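UDP-N-acetylglucosamine 4,6-dehydratase (Vibrio fischeri, PDB 3PVZ) binds NAD and, as its family suggests, probably acts as a lyase that dehydrates the nucleotide sugar UDP-N-acetylglucosamine. Local coordinates at residues 144-149 and 183-188. Sequence-based numbering, arbitrary orientation.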
ATOM      1  N   ASN A 144     -10.662   4.049 -11.875  1.00 33.40           N
ATOM      2  CA  ASN A 144      -9.889   2.860 -12.188  1.00 32.27           C
ATOM      3  C   ASN A 144     -10.822   1.691 -12.419  1.00 32.16           C
ATOM      4  O   ASN A 144     -10.553   0.784 -13.242  1.00 33.16           O
ATOM      5  CB  ASN A 144      -8.947   2.487 -11.042  1.00 31.11           C
ATOM      6  CG  ASN A 144      -7.715   3.393 -10.962  1.00 32.39           C
ATOM      7  OD1 ASN A 144      -7.551   4.341 -11.737  1.00 32.63           O
ATOM      8  ND2 ASN A 144      -6.847   3.115  -9.988  1.00 32.53           N
ATOM      9  N   THR A 145     -11.895   1.651 -11.661  1.00 31.72           N
ATOM     10  CA  THR A 145     -12.825   0.549 -11.768  1.00 31.24           C
ATOM     11  C   THR A 145     -13.521   0.624 -13.117  1.00 30.97           C
ATOM     12  O   THR A 145     -13.499  -0.359 -13.859  1.00 30.24           O
ATOM     13  CB  THR A 145     -13.856   0.600 -10.644  1.00 32.68           C
ATOM     14  OG1 THR A 145     -13.180   0.660  -9.384  1.00 34.52           O
ATOM     15  CG2 THR A 145     -14.760  -0.616 -10.669  1.00 33.65           C
ATOM     16  N   ASP A 146     -14.051   1.807 -13.464  1.00 31.41           N
ATOM     17  CA  ASP A 146     -14.738   2.016 -14.744  1.00 31.47           C
ATOM     18  C   ASP A 146     -13.790   1.696 -15.915  1.00 30.87           C
ATOM     19  O   ASP A 146     -14.170   0.944 -16.799  1.00 30.61           O
ATOM     20  CB  ASP A 146     -15.264   3.465 -14.854  1.00 33.05           C
ATOM     21  CG  ASP A 146     -16.213   3.657 -15.984  1.00 35.21           C
ATOM     22  OD1 ASP A 146     -17.256   2.966 -16.033  1.00 41.13           O
ATOM     23  OD2 ASP A 146     -15.928   4.483 -16.844  1.00 40.01           O
ATOM     24  N   LYS A 147     -12.550   2.205 -15.891  1.00 30.26           N
ATOM     25  CA  LYS A 147     -11.584   1.917 -16.951  1.00 29.56           C
ATOM     26  C   LYS A 147     -11.259   0.420 -17.097  1.00 29.17           C
ATOM     27  O   LYS A 147     -11.209  -0.090 -18.199  1.00 30.27           O
ATOM     28  CB  LYS A 147     -10.276   2.720 -16.754  1.00 30.12           C
ATOM     29  CG  LYS A 147      -9.205   2.424 -17.860  1.00 29.79           C
ATOM     30  CD  LYS A 147      -7.875   3.045 -17.547  1.00 29.01           C
ATOM     31  CE  LYS A 147      -7.126   2.274 -16.443  1.00 25.20           C
ATOM     32  NZ  LYS A 147      -5.761   2.949 -16.265  1.00 24.61           N
ATOM     33  N   THR A 148     -10.990  -0.278 -16.005  1.00 28.97           N
ATOM     34  CA  THR A 148     -10.594  -1.698 -16.086  1.00 27.65           C
ATOM     35  C   THR A 148     -11.824  -2.538 -16.540  1.00 27.95           C
ATOM     36  O   THR A 148     -11.705  -3.545 -17.196  1.00 28.35           O
ATOM     37  CB  THR A 148     -10.083  -2.206 -14.768  1.00 26.95           C
ATOM     38  OG1 THR A 148     -11.051  -1.922 -13.748  1.00 26.69           O
ATOM     39  CG2 THR A 148      -8.645  -1.574 -14.356  1.00 27.01           C
ATOM     40  N   ILE A 149     -13.014  -2.127 -16.182  1.00 28.91           N
ATOM     41  CA  ILE A 149     -14.200  -2.757 -16.790  1.00 29.23           C
ATOM     42  C   ILE A 149     -14.228  -2.555 -18.333  1.00 29.06           C
ATOM     43  O   ILE A 149     -14.444  -3.522 -19.090  1.00 29.48           O
ATOM     44  CB  ILE A 149     -15.537  -2.270 -16.183  1.00 29.30           C
ATOM     45  CG1 ILE A 149     -15.583  -2.592 -14.681  1.00 29.46           C
ATOM     46  CG2 ILE A 149     -16.722  -3.003 -16.855  1.00 26.37           C
ATOM     47  CD1 ILE A 149     -16.701  -1.886 -13.949  1.00 27.17           C
ATOM     48  N   GLU A 183     -20.845   2.143  -7.943  1.00 38.92           N
ATOM     49  CA  GLU A 183     -21.983   1.265  -8.281  1.00 38.63           C
ATOM     50  C   GLU A 183     -22.823   1.833  -9.444  1.00 37.52           C
ATOM     51  O   GLU A 183     -23.305   1.088 -10.301  1.00 37.93           O
ATOM     52  CB  GLU A 183     -22.880   1.085  -7.050  1.00 39.66           C
ATOM     53  CG  GLU A 183     -24.080   0.157  -7.246  1.00 42.19           C
ATOM     54  CD  GLU A 183     -24.981   0.017  -6.004  1.00 47.83           C
ATOM     55  OE1 GLU A 183     -25.128   0.987  -5.223  1.00 49.78           O
ATOM     56  OE2 GLU A 183     -25.577  -1.075  -5.838  1.00 51.34           O
HETATM   57  N   MSE A 184     -22.973   3.133  -9.496  1.00 36.52           N
HETATM   58  CA  MSE A 184     -23.674   3.773 -10.634  1.00 36.60           C
HETATM   59  C   MSE A 184     -22.909   3.494 -11.944  1.00 35.45           C
HETATM   60  O   MSE A 184     -23.496   3.083 -12.957  1.00 34.68           O
HETATM   61  CB  MSE A 184     -23.766   5.275 -10.428  1.00 37.27           C
HETATM   62  CG  MSE A 184     -24.583   5.691  -9.238  1.00 39.46           C
HETATM   63 SE   MSE A 184     -24.525   7.627  -8.973  0.65 41.77          SE
HETATM   64  CE  MSE A 184     -25.547   7.762  -7.335  1.00 45.04           C
ATOM     65  N   PHE A 185     -21.592   3.685 -11.907  1.00 34.09           N
ATOM     66  CA  PHE A 185     -20.753   3.412 -13.071  1.00 33.47           C
ATOM     67  C   PHE A 185     -20.806   1.950 -13.433  1.00 33.52           C
ATOM     68  O   PHE A 185     -20.777   1.614 -14.609  1.00 34.64           O
ATOM     69  CB  PHE A 185     -19.282   3.866 -12.860  1.00 33.14           C
ATOM     70  CG  PHE A 185     -19.075   5.347 -13.027  1.00 32.53           C
ATOM     71  CD1 PHE A 185     -18.790   5.879 -14.268  1.00 35.73           C
ATOM     72  CD2 PHE A 185     -19.259   6.207 -11.957  1.00 31.80           C
ATOM     73  CE1 PHE A 185     -18.637   7.256 -14.443  1.00 36.66           C
ATOM     74  CE2 PHE A 185     -19.124   7.576 -12.098  1.00 35.19           C
ATOM     75  CZ  PHE A 185     -18.795   8.115 -13.347  1.00 37.78           C
ATOM     76  N   LEU A 186     -20.810   1.095 -12.416  1.00 33.68           N
ATOM     77  CA  LEU A 186     -20.913  -0.355 -12.570  1.00 33.82           C
ATOM     78  C   LEU A 186     -22.255  -0.727 -13.246  1.00 34.00           C
ATOM     79  O   LEU A 186     -22.324  -1.596 -14.060  1.00 32.78           O
ATOM     80  CB  LEU A 186     -20.914  -1.019 -11.207  1.00 33.26           C
ATOM     81  CG  LEU A 186     -19.737  -1.784 -10.648  1.00 37.72           C
ATOM     82  CD1 LEU A 186     -18.470  -0.971 -10.690  1.00 39.89           C
ATOM     83  CD2 LEU A 186     -20.077  -2.281  -9.209  1.00 37.99           C
HETATM   84  N   MSE A 187     -23.330  -0.083 -12.839  1.00 35.49           N
HETATM   85  CA  MSE A 187     -24.614  -0.382 -13.416  1.00 36.60           C
HETATM   86  C   MSE A 187     -24.579  -0.056 -14.900  1.00 37.05           C
HETATM   87  O   MSE A 187     -25.145  -0.799 -15.666  1.00 38.35           O
HETATM   88  CB  MSE A 187     -25.768   0.342 -12.699  1.00 38.01           C
HETATM   89  CG  MSE A 187     -26.163  -0.196 -11.323  1.00 40.65           C
HETATM   90 SE   MSE A 187     -26.297  -2.165 -11.078  0.65 49.52          SE
HETATM   91  CE  MSE A 187     -24.480  -2.519 -10.363  1.00 47.28           C
ATOM     92  N   ARG A 188     -23.920   1.027 -15.316  1.00 37.74           N
ATOM     93  CA  ARG A 188     -23.863   1.360 -16.741  1.00 37.28           C
ATOM     94  C   ARG A 188     -23.091   0.300 -17.481  1.00 36.43           C
ATOM     95  O   ARG A 188     -23.520  -0.140 -18.551  1.00 35.89           O
ATOM     96  CB  ARG A 188     -23.211   2.700 -17.010  1.00 37.80           C
ATOM     97  CG  ARG A 188     -23.016   2.982 -18.480  1.00 37.96           C
ATOM     98  CD  ARG A 188     -22.761   4.477 -18.764  1.00 39.51           C
ATOM     99  NE  ARG A 188     -21.431   4.884 -18.314  1.00 36.70           N
ATOM    100  CZ  ARG A 188     -20.943   6.105 -18.447  1.00 40.87           C
ATOM    101  NH1 ARG A 188     -19.732   6.373 -18.002  1.00 40.36           N
ATOM    102  NH2 ARG A 188     -21.676   7.079 -19.004  1.00 41.61           N
TER
HETATM  103  O   HOH W   1     -19.783   3.230 -16.399  1.00 17.87           O
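Segments 144-149 and 183-188, parts of helices 131-154 and 174-189, run nearly parallel, their axes 15° apart and 9.8 Å from each other at closest, with Asp146 facing Phe185. The two helices flank strand 159-163 in the Rossmann-type alternation of strand and helix, and here an apolar cluster sits beside a water-bridged polar one. On the apolar side, the CD1 methyl of Leu186 lies against two methyls of the other helix, CG2 of Thr145 at 3.7 Å and CD1 of Ile149 at 3.8 Å. Thr145 can offer a methyl here because its CG2 is anti to the backbone N, while its OG1 turns back to the carbonyl of Asn141 in its own helix. On the polar side, OD1 of Asp146 comes to the edge of the Phe185 ring, 3.7 Å from CD1, the carboxylate plane turned 65° from the ring plane. Within the two segments the polar link is a water, donating to Asp146 OD1 and to Phe185 O, both at 2.6 Å, and accepting from NE of Arg188 at 3.0 Å. Lys189, one residue on in the same helix, adds a direct salt bridge from NZ to that same OD1, whereas Arg188 NH1 stays 4.4 Å from Asp146 OD2, too far for a salt bridge; Arg188 NH2 hydrogen-bonds OE1 of Gln351. Strand 159-163 backs the apolar side, with Tyr160 against Thr145 and Ile149 and Cys162 against Leu186, while helix 351-367 packs on Phe185 and Arg188 through Leu354.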